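Local coordinates for transmembrane protease (Mus musculus, PDB 2E7V), which probably cleaves proteins as a membrane-anchored serine endopeptidase, the part in this crystal being its SEA domain rather than the catalytic unit, at residues R31-R36 / V60-E65; E35-M40 / V69-V74; D43-S48 / V73-R78. One frame throughout, in Å; residues are numbered along the deposited sequence.

Contact 1 of 3, residues R31-R36 / V60-E65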
loop_
_atom_site.group_PDB
_atom_site.type_symbol
_atom_site.label_atom_id
_atom_site.label_comp_id
_atom_site.label_asym_id
_atom_site.label_seq_id
_atom_site.Cartn_x
_atom_site.Cartn_y
_atom_site.Cartn_z
ATOM N N ARG A 31 -8.650 -6.981 -9.448
ATOM C CA ARG A 31 -7.647 -7.960 -9.048
ATOM C C ARG A 31 -6.207 -7.641 -9.454
ATOM O O ARG A 31 -5.287 -7.892 -8.672
ATOM C CB ARG A 31 -8.056 -9.355 -9.538
ATOM C CG ARG A 31 -9.305 -9.860 -8.831
ATOM C CD ARG A 31 -9.753 -11.240 -9.280
ATOM N NE ARG A 31 -10.990 -11.628 -8.596
ATOM C CZ ARG A 31 -11.510 -12.854 -8.605
ATOM N NH1 ARG A 31 -10.903 -13.833 -9.265
ATOM N NH2 ARG A 31 -12.638 -13.104 -7.953
ATOM N N THR A 32 -6.000 -7.084 -10.646
ATOM C CA THR A 32 -4.645 -6.765 -11.088
ATOM C C THR A 32 -4.091 -5.558 -10.333
ATOM O O THR A 32 -2.902 -5.515 -10.003
ATOM C CB THR A 32 -4.567 -6.514 -12.624
ATOM O OG1 THR A 32 -5.329 -5.358 -12.971
ATOM C CG2 THR A 32 -5.108 -7.713 -13.380
ATOM N N LEU A 33 -4.949 -4.584 -10.043
ATOM C CA LEU A 33 -4.507 -3.421 -9.284
ATOM C C LEU A 33 -4.224 -3.854 -7.833
ATOM O O LEU A 33 -3.236 -3.425 -7.236
ATOM C CB LEU A 33 -5.563 -2.312 -9.296
ATOM C CG LEU A 33 -5.215 -1.141 -8.370
ATOM C CD1 LEU A 33 -3.863 -0.565 -8.791
ATOM C CD2 LEU A 33 -6.306 -0.077 -8.405
ATOM N N SER A 34 -5.094 -4.696 -7.274
ATOM C CA SER A 34 -4.910 -5.185 -5.905
ATOM C C SER A 34 -3.642 -6.021 -5.792
ATOM O O SER A 34 -2.919 -5.947 -4.799
ATOM C CB SER A 34 -6.111 -6.034 -5.467
ATOM O OG SER A 34 -7.211 -5.210 -5.140
ATOM N N GLU A 35 -3.375 -6.805 -6.827
ATOM C CA GLU A 35 -2.200 -7.663 -6.856
ATOM C C GLU A 35 -0.921 -6.833 -6.947
ATOM O O GLU A 35 0.075 -7.156 -6.305
ATOM C CB GLU A 35 -2.306 -8.627 -8.040
ATOM C CG GLU A 35 -1.091 -9.483 -8.283
ATOM C CD GLU A 35 -1.309 -10.432 -9.443
ATOM O OE1 GLU A 35 -2.151 -11.351 -9.311
ATOM O OE2 GLU A 35 -0.646 -10.249 -10.489
ATOM N N ARG A 36 -0.953 -5.761 -7.737
ATOM C CA ARG A 36 0.214 -4.889 -7.890
ATOM C C ARG A 36 0.522 -4.193 -6.564
ATOM O O ARG A 36 1.683 -4.103 -6.140
ATOM C CB ARG A 36 -0.043 -3.850 -8.987
ATOM C CG ARG A 36 1.021 -2.752 -9.112
ATOM C CD ARG A 36 2.427 -3.318 -9.312
ATOM N NE ARG A 36 3.462 -2.275 -9.337
ATOM C CZ ARG A 36 4.760 -2.518 -9.149
ATOM N NH1 ARG A 36 5.178 -3.755 -8.929
ATOM N NH2 ARG A 36 5.644 -1.523 -9.156
ATOM N N VAL A 60 -8.100 -5.236 1.251
ATOM C CA VAL A 60 -9.416 -5.684 1.702
ATOM C C VAL A 60 -10.494 -5.088 0.815
ATOM O O VAL A 60 -11.588 -5.630 0.697
ATOM C CB VAL A 60 -9.677 -5.295 3.166
ATOM C CG1 VAL A 60 -8.626 -5.929 4.056
ATOM C CG2 VAL A 60 -9.669 -3.801 3.312
ATOM N N LYS A 61 -10.181 -3.952 0.205
ATOM C CA LYS A 61 -11.107 -3.318 -0.714
ATOM C C LYS A 61 -10.560 -2.034 -1.302
ATOM O O LYS A 61 -9.668 -1.390 -0.729
ATOM C CB LYS A 61 -12.463 -3.067 -0.049
ATOM C CG LYS A 61 -12.637 -1.756 0.662
ATOM C CD LYS A 61 -14.126 -1.501 0.865
ATOM C CE LYS A 61 -14.871 -1.532 -0.470
ATOM N NZ LYS A 61 -16.353 -1.361 -0.334
ATOM N N LEU A 62 -11.071 -1.700 -2.480
ATOM C CA LEU A 62 -10.683 -0.497 -3.198
ATOM C C LEU A 62 -11.873 0.424 -3.106
ATOM O O LEU A 62 -12.992 0.045 -3.449
ATOM C CB LEU A 62 -10.386 -0.813 -4.665
ATOM C CG LEU A 62 -9.160 -1.699 -4.884
ATOM C CD1 LEU A 62 -9.012 -2.038 -6.366
ATOM C CD2 LEU A 62 -7.919 -0.977 -4.358
ATOM N N ARG A 63 -11.644 1.630 -2.624
ATOM C CA ARG A 63 -12.735 2.562 -2.490
ATOM C C ARG A 63 -12.507 3.756 -3.372
ATOM O O ARG A 63 -11.381 4.071 -3.753
ATOM C CB ARG A 63 -12.903 2.994 -1.019
ATOM C CG ARG A 63 -13.457 1.888 -0.137
ATOM C CD ARG A 63 -13.667 2.315 1.315
ATOM N NE ARG A 63 -12.410 2.632 1.988
ATOM C CZ ARG A 63 -11.885 3.851 2.073
ATOM N NH1 ARG A 63 -12.507 4.890 1.530
ATOM N NH2 ARG A 63 -10.735 4.032 2.711
ATOM N N LYS A 64 -13.604 4.403 -3.718
ATOM C CA LYS A 64 -13.559 5.594 -4.534
ATOM C C LYS A 64 -13.666 6.814 -3.630
ATOM O O LYS A 64 -14.572 6.910 -2.806
ATOM C CB LYS A 64 -14.718 5.571 -5.533
ATOM C CG LYS A 64 -15.167 6.936 -6.018
ATOM C CD LYS A 64 -16.382 6.819 -6.935
ATOM C CE LYS A 64 -17.480 5.969 -6.297
ATOM N NZ LYS A 64 -17.775 6.391 -4.893
ATOM N N GLU A 65 -12.713 7.725 -3.764
ATOM C CA GLU A 65 -12.708 8.975 -3.012
ATOM C C GLU A 65 -12.482 10.038 -4.075
ATOM O O GLU A 65 -11.431 10.063 -4.722
ATOM C CB GLU A 65 -11.583 9.002 -1.970
ATOM C CG GLU A 65 -11.879 8.157 -0.736
ATOM C CD GLU A 65 -10.953 8.455 0.432
ATOM O OE1 GLU A 65 -11.169 7.869 1.514
ATOM O OE2 GLU A 65 -10.014 9.267 0.275
#
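Leu62, on the outermost strand 54-65 of the SEA-domain sheet, packs against Leu33 and Ser34 in the first half of helix 28-46. No hydrogen bond joins the two segments, and together they bury 118 Å². The touching is done by one branch of Leu62: its CD1 lies 3.9 Å from Leu33 CD2, the two leucine side chains crossing at a slant. The same CD1 is 3.8 Å from Ser34 OG. That hydroxyl is not left without a polar partner in this apolar setting, because it hydrogen-bonds back to Tyr30 O, one turn earlier in the helix, and the Tyr30 side chain itself touches Lys61 and Leu62. On Leu33, CG stands anti to the backbone N (chi1 173°), which carries the branched end toward the strand. The strand order and the two helices fit the ferredoxin-like fold known for SEA domains, and here the first helix lies over an edge strand. Just before Leu62 the strand is irregular: Val60 and Lys61 both face Asp72 of strand 68-78, a classic beta bulge. Next along the strand, Arg63 is tied up in charged pairs. Its NH1 donates to Glu65 OE1 over 3.3 Å, nearly straight at 174°; the oxygen lies in the guanidinium plane, while the donor meets its anti side tilted 26° out of the carboxylate plane. Its NE makes a salt bridge with Asp72 OD2.

Contact 2 of 3, residues E35-M40 / V69-V74; sequences ERIEAM and VVADVV
Ile37 meets Ala71 and Val73 in a purely apolar helix-on-sheet contact near the centre of the domain, where the middle of helix 28-46 lies over strand 68-78. All three residues are buried, and the two segments share no hydrogen bond. Each branch of Ile37 has its own partner. The longer one ends at CD1, which is 4.1 Å from Ala71 CB; the shorter, CG2, comes within 4.4 Å of Val73 CG2. Placing CG2 anti to the backbone N (chi1 of -72° for CG1) is what spreads the two methyl ends over two successive inward-facing positions of the strand, Ala71 and Val73. The backbones stand well apart, with 8.6 Å between the CA atoms of Ile37 and Ala71, and the 88 Å² buried is correspondingly modest. In the ferredoxin-like order of the sheet, 68-78 is an inner strand between 54-65 and 4-14. From strand 4-14, Ile13 touches both Ile37 and Ala71, while Phe11 packs on Val73. Along the helix, Met40 CG rests on one face of the Arg36 guanidinium, 3.4 Å above its plane and over its centre, and Ile107 touches both Ile37 and Met40. Glu38, one residue on from Ile37, accepts a hydrogen bond at OE1 from Val59 N of the edge strand.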
loop_
_atom_site.group_PDB
_atom_site.type_symbol
_atom_site.label_atom_id
_atom_site.label_comp_id
_atom_site.label_asym_id
_atom_site.label_seq_id
_atom_site.Cartn_x
_atom_site.Cartn_y
_atom_site.Cartn_z
ATOM N N GLU A 35 -3.375 -6.805 -6.827
ATOM C CA GLU A 35 -2.200 -7.663 -6.856
ATOM C C GLU A 35 -0.921 -6.833 -6.947
ATOM O O GLU A 35 0.075 -7.156 -6.305
ATOM C CB GLU A 35 -2.306 -8.627 -8.040
ATOM C CG GLU A 35 -1.091 -9.483 -8.283
ATOM C CD GLU A 35 -1.309 -10.432 -9.443
ATOM O OE1 GLU A 35 -2.151 -11.351 -9.311
ATOM O OE2 GLU A 35 -0.646 -10.249 -10.489
ATOM N N ARG A 36 -0.953 -5.761 -7.737
ATOM C CA ARG A 36 0.214 -4.889 -7.890
ATOM C C ARG A 36 0.522 -4.193 -6.564
ATOM O O ARG A 36 1.683 -4.103 -6.140
ATOM C CB ARG A 36 -0.043 -3.850 -8.987
ATOM C CG ARG A 36 1.021 -2.752 -9.112
ATOM C CD ARG A 36 2.427 -3.318 -9.312
ATOM N NE ARG A 36 3.462 -2.275 -9.337
ATOM C CZ ARG A 36 4.760 -2.518 -9.149
ATOM N NH1 ARG A 36 5.178 -3.755 -8.929
ATOM N NH2 ARG A 36 5.644 -1.523 -9.156
ATOM N N ILE A 37 -0.527 -3.706 -5.912
ATOM C CA ILE A 37 -0.390 -3.032 -4.626
ATOM C C ILE A 37 0.171 -3.992 -3.565
ATOM O O ILE A 37 1.054 -3.616 -2.775
ATOM C CB ILE A 37 -1.763 -2.445 -4.181
ATOM C CG1 ILE A 37 -2.104 -1.242 -5.069
ATOM C CG2 ILE A 37 -1.714 -2.024 -2.705
ATOM C CD1 ILE A 37 -3.534 -0.766 -4.958
ATOM N N GLU A 38 -0.322 -5.228 -3.561
ATOM C CA GLU A 38 0.148 -6.242 -2.607
ATOM C C GLU A 38 1.613 -6.621 -2.855
ATOM O O GLU A 38 2.380 -6.855 -1.915
ATOM C CB GLU A 38 -0.747 -7.492 -2.681
ATOM C CG GLU A 38 -2.110 -7.285 -2.011
ATOM C CD GLU A 38 -3.151 -8.331 -2.385
ATOM O OE1 GLU A 38 -4.327 -8.159 -1.979
ATOM O OE2 GLU A 38 -2.798 -9.317 -3.079
ATOM N N ALA A 39 1.996 -6.670 -4.128
ATOM C CA ALA A 39 3.366 -6.998 -4.498
ATOM C C ALA A 39 4.315 -5.893 -4.061
ATOM O O ALA A 39 5.419 -6.163 -3.587
ATOM C CB ALA A 39 3.463 -7.187 -6.002
ATOM N N MET A 40 3.885 -4.650 -4.234
ATOM C CA MET A 40 4.688 -3.490 -3.871
ATOM C C MET A 40 4.958 -3.464 -2.376
ATOM O O MET A 40 6.101 -3.296 -1.941
ATOM C CB MET A 40 3.989 -2.195 -4.310
ATOM C CG MET A 40 3.980 -1.993 -5.837
ATOM S SD MET A 40 3.215 -0.454 -6.370
ATOM C CE MET A 40 4.391 0.712 -5.694
ATOM N N VAL A 69 -8.657 6.676 -6.332
ATOM C CA VAL A 69 -8.830 5.413 -5.629
ATOM C C VAL A 69 -8.077 5.337 -4.302
ATOM O O VAL A 69 -6.974 5.870 -4.165
ATOM C CB VAL A 69 -8.340 4.233 -6.518
ATOM C CG1 VAL A 69 -8.623 2.895 -5.826
ATOM C CG2 VAL A 69 -8.998 4.305 -7.894
ATOM N N VAL A 70 -8.688 4.676 -3.322
ATOM C CA VAL A 70 -8.057 4.465 -2.022
ATOM C C VAL A 70 -8.162 2.978 -1.744
ATOM O O VAL A 70 -9.215 2.378 -1.959
ATOM C CB VAL A 70 -8.754 5.216 -0.881
ATOM C CG1 VAL A 70 -8.245 4.687 0.459
ATOM C CG2 VAL A 70 -8.469 6.691 -0.979
ATOM N N ALA A 71 -7.069 2.385 -1.278
ATOM C CA ALA A 71 -7.057 0.961 -0.988
ATOM C C ALA A 71 -6.939 0.699 0.509
ATOM O O ALA A 71 -6.048 1.236 1.172
ATOM C CB ALA A 71 -5.906 0.296 -1.727
ATOM N N ASP A 72 -7.862 -0.084 1.053
ATOM C CA ASP A 72 -7.780 -0.431 2.465
ATOM C C ASP A 72 -6.954 -1.713 2.467
ATOM O O ASP A 72 -7.333 -2.716 1.859
ATOM C CB ASP A 72 -9.161 -0.655 3.072
ATOM C CG ASP A 72 -10.027 0.595 3.016
ATOM O OD1 ASP A 72 -9.487 1.715 3.161
ATOM O OD2 ASP A 72 -11.246 0.457 2.831
ATOM N N VAL A 73 -5.813 -1.642 3.143
ATOM C CA VAL A 73 -4.834 -2.729 3.195
ATOM C C VAL A 73 -4.553 -3.281 4.593
ATOM O O VAL A 73 -4.345 -2.515 5.548
ATOM C CB VAL A 73 -3.486 -2.222 2.594
ATOM C CG1 VAL A 73 -2.413 -3.315 2.650
ATOM C CG2 VAL A 73 -3.709 -1.734 1.175
ATOM N N VAL A 74 -4.545 -4.607 4.714
ATOM C CA VAL A 74 -4.244 -5.250 5.993
ATOM C C VAL A 74 -2.832 -5.829 5.882
ATOM O O VAL A 74 -2.475 -6.392 4.849
ATOM C CB VAL A 74 -5.225 -6.415 6.317
ATOM C CG1 VAL A 74 -4.670 -7.257 7.462
ATOM C CG2 VAL A 74 -6.593 -5.865 6.724
#

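Contact 3 of 3, residues D43-S48 / V73-R78; sequences DEFRGS and VVMKFR
An aromatic cluster with a Met-aromatic contact pins the C-terminal turn of helix 28-46 to the end of strand 68-78, and Phe45 is its helix-side member. Phe77 comes at it edge-on in a T-shaped pair: the ring centroids are 5.3 Å apart and the planes are turned 71° to each other. The leading atom is Phe77 CZ, which stands over one face of Phe45, toward the rim rather than the centre, and is 3.7 Å from Phe45 CE2. Met75 reaches the far end of the same ring. Its sulfur is 4.0 Å from Phe45 CE1 and 5.0 Å from the centroid, approaching obliquely at 66° to the ring normal. On all three residues CG lies anti to the carbonyl carbon, and in Phe45 this first torsion (chi1 -72°) sends the ring toward the strand. The helix stops immediately afterwards: Gly47 is the first residue to leave helical backbone angles, and Ser48 OG turns back to donate to Phe45 O over 2.7 Å. Because Ser48 OG also accepts from Leu50 N, it links the last turn to the loop that follows. An alanine in place of Phe45 would probably open a gap beneath the strand, leaving the Phe77 edge without the face it meets and Met75 SD without its aromatic neighbour. Phe54, at the start of the edge strand, stacks on Phe45 as a second aromatic partner. The cluster therefore sits where both helices of the domain meet the sheet: Val95 and Leu96 of helix 85-96 touch Phe45, Ile92 of that helix touches Phe77, and strand 4-14 backs Met75 through Ser9.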
loop_
_atom_site.group_PDB
_atom_site.type_symbol
_atom_site.label_atom_id
_atom_site.label_comp_id
_atom_site.label_asym_id
_atom_site.label_seq_id
_atom_site.Cartn_x
_atom_site.Cartn_y
_atom_site.Cartn_z
ATOM N N ASP A 43 7.265 -6.390 -1.411
ATOM C CA ASP A 43 8.654 -6.120 -1.788
ATOM C C ASP A 43 9.332 -5.140 -0.813
ATOM O O ASP A 43 10.492 -5.329 -0.448
ATOM C CB ASP A 43 8.730 -5.535 -3.200
ATOM C CG ASP A 43 8.471 -6.567 -4.284
ATOM O OD1 ASP A 43 8.166 -6.154 -5.422
ATOM O OD2 ASP A 43 8.584 -7.782 -4.012
ATOM N N GLU A 44 8.621 -4.095 -0.402
ATOM C CA GLU A 44 9.206 -3.122 0.520
ATOM C C GLU A 44 9.587 -3.753 1.857
ATOM O O GLU A 44 10.691 -3.542 2.362
ATOM C CB GLU A 44 8.245 -1.958 0.776
ATOM C CG GLU A 44 8.028 -1.043 -0.413
ATOM C CD GLU A 44 9.325 -0.540 -1.013
ATOM O OE1 GLU A 44 10.255 -0.211 -0.242
ATOM O OE2 GLU A 44 9.409 -0.464 -2.258
ATOM N N PHE A 45 8.681 -4.525 2.444
ATOM C CA PHE A 45 8.999 -5.132 3.729
ATOM C C PHE A 45 10.069 -6.200 3.602
ATOM O O PHE A 45 10.881 -6.371 4.513
ATOM C CB PHE A 45 7.749 -5.701 4.391
ATOM C CG PHE A 45 6.817 -4.644 4.910
ATOM C CD1 PHE A 45 5.684 -4.276 4.192
ATOM C CD2 PHE A 45 7.085 -4.002 6.114
ATOM C CE1 PHE A 45 4.832 -3.287 4.666
ATOM C CE2 PHE A 45 6.236 -3.010 6.600
ATOM C CZ PHE A 45 5.105 -2.652 5.872
ATOM N N ARG A 46 10.070 -6.913 2.480
ATOM C CA ARG A 46 11.073 -7.947 2.244
ATOM C C ARG A 46 12.446 -7.287 2.220
ATOM O O ARG A 46 13.452 -7.903 2.575
ATOM C CB ARG A 46 10.814 -8.661 0.907
ATOM C CG ARG A 46 9.647 -9.643 0.923
ATOM C CD ARG A 46 9.835 -10.732 1.970
ATOM N NE ARG A 46 8.648 -11.575 2.097
ATOM C CZ ARG A 46 8.266 -12.165 3.228
ATOM N NH1 ARG A 46 8.980 -12.004 4.336
ATOM N NH2 ARG A 46 7.167 -12.909 3.254
ATOM N N GLY A 47 12.478 -6.027 1.798
ATOM C CA GLY A 47 13.729 -5.287 1.751
ATOM C C GLY A 47 13.825 -4.277 2.881
ATOM O O GLY A 47 14.265 -3.150 2.669
ATOM N N SER A 48 13.422 -4.674 4.086
ATOM C CA SER A 48 13.459 -3.773 5.239
ATOM C C SER A 48 13.924 -4.496 6.509
ATOM O O SER A 48 14.215 -5.689 6.479
ATOM C CB SER A 48 12.064 -3.188 5.481
ATOM O OG SER A 48 11.227 -4.156 6.090
ATOM N N VAL A 73 -5.813 -1.642 3.143
ATOM C CA VAL A 73 -4.834 -2.729 3.195
ATOM C C VAL A 73 -4.553 -3.281 4.593
ATOM O O VAL A 73 -4.345 -2.515 5.548
ATOM C CB VAL A 73 -3.486 -2.222 2.594
ATOM C CG1 VAL A 73 -2.413 -3.315 2.650
ATOM C CG2 VAL A 73 -3.709 -1.734 1.175
ATOM N N VAL A 74 -4.545 -4.607 4.714
ATOM C CA VAL A 74 -4.244 -5.250 5.993
ATOM C C VAL A 74 -2.832 -5.829 5.882
ATOM O O VAL A 74 -2.475 -6.392 4.849
ATOM C CB VAL A 74 -5.225 -6.415 6.317
ATOM C CG1 VAL A 74 -4.670 -7.257 7.462
ATOM C CG2 VAL A 74 -6.593 -5.865 6.724
ATOM N N MET A 75 -2.036 -5.666 6.933
ATOM C CA MET A 75 -0.676 -6.194 6.958
ATOM C C MET A 75 -0.508 -7.036 8.219
ATOM O O MET A 75 -0.843 -6.580 9.328
ATOM C CB MET A 75 0.359 -5.051 6.945
ATOM C CG MET A 75 0.391 -4.215 5.649
ATOM S SD MET A 75 1.134 -2.550 5.898
ATOM C CE MET A 75 -0.256 -1.761 6.690
ATOM N N LYS A 76 -0.006 -8.263 8.047
ATOM C CA LYS A 76 0.218 -9.189 9.165
ATOM C C LYS A 76 1.698 -9.393 9.484
ATOM O O LYS A 76 2.506 -9.657 8.576
ATOM C CB LYS A 76 -0.391 -10.566 8.869
ATOM C CG LYS A 76 -0.165 -11.578 9.997
ATOM C CD LYS A 76 -0.881 -12.896 9.769
ATOM C CE LYS A 76 -0.800 -13.765 11.024
ATOM N NZ LYS A 76 -1.552 -15.034 10.887
ATOM N N PHE A 77 2.038 -9.293 10.771
ATOM C CA PHE A 77 3.412 -9.472 11.248
ATOM C C PHE A 77 3.499 -10.457 12.412
ATOM O O PHE A 77 2.544 -10.630 13.175
ATOM C CB PHE A 77 4.022 -8.140 11.722
ATOM C CG PHE A 77 4.044 -7.074 10.676
ATOM C CD1 PHE A 77 2.906 -6.311 10.418
ATOM C CD2 PHE A 77 5.191 -6.864 9.904
ATOM C CE1 PHE A 77 2.902 -5.355 9.401
ATOM C CE2 PHE A 77 5.199 -5.910 8.884
ATOM C CZ PHE A 77 4.048 -5.154 8.632
ATOM N N ARG A 78 4.660 -11.091 12.540
ATOM C CA ARG A 78 4.927 -12.032 13.618
ATOM C C ARG A 78 5.967 -11.318 14.488
ATOM O O ARG A 78 6.833 -10.617 13.962
ATOM C CB ARG A 78 5.543 -13.326 13.071
ATOM C CG ARG A 78 6.998 -13.163 12.613
ATOM C CD ARG A 78 7.725 -14.492 12.356
ATOM N NE ARG A 78 7.568 -14.998 10.992
ATOM C CZ ARG A 78 6.471 -15.583 10.524
ATOM N NH1 ARG A 78 5.414 -15.746 11.310
ATOM N NH2 ARG A 78 6.431 -16.007 9.267
#

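After strand 4-14 the chain enters helix 28-46, from which all three contacts start. Contact 1 closes a loop of 23 intervening residues onto strand 54-65. Contact 2 leaves from an overlapping stretch of helix and passes the hairpin turn to reach strand 68-78. Contact 3 starts nearest the helix end and finishes on the same strand, sharing Val73 and Val74 with contact 2. Contacts 1 and 3 cross in sequence, their segments alternating. The centres of contacts 1 and 2 are about 6 Å apart; those of contacts 2 and 3, about 12 Å; those of contacts 1 and 3, about 17 Å. The helix is thus fastened progressively along its length to two adjacent strands of one sheet.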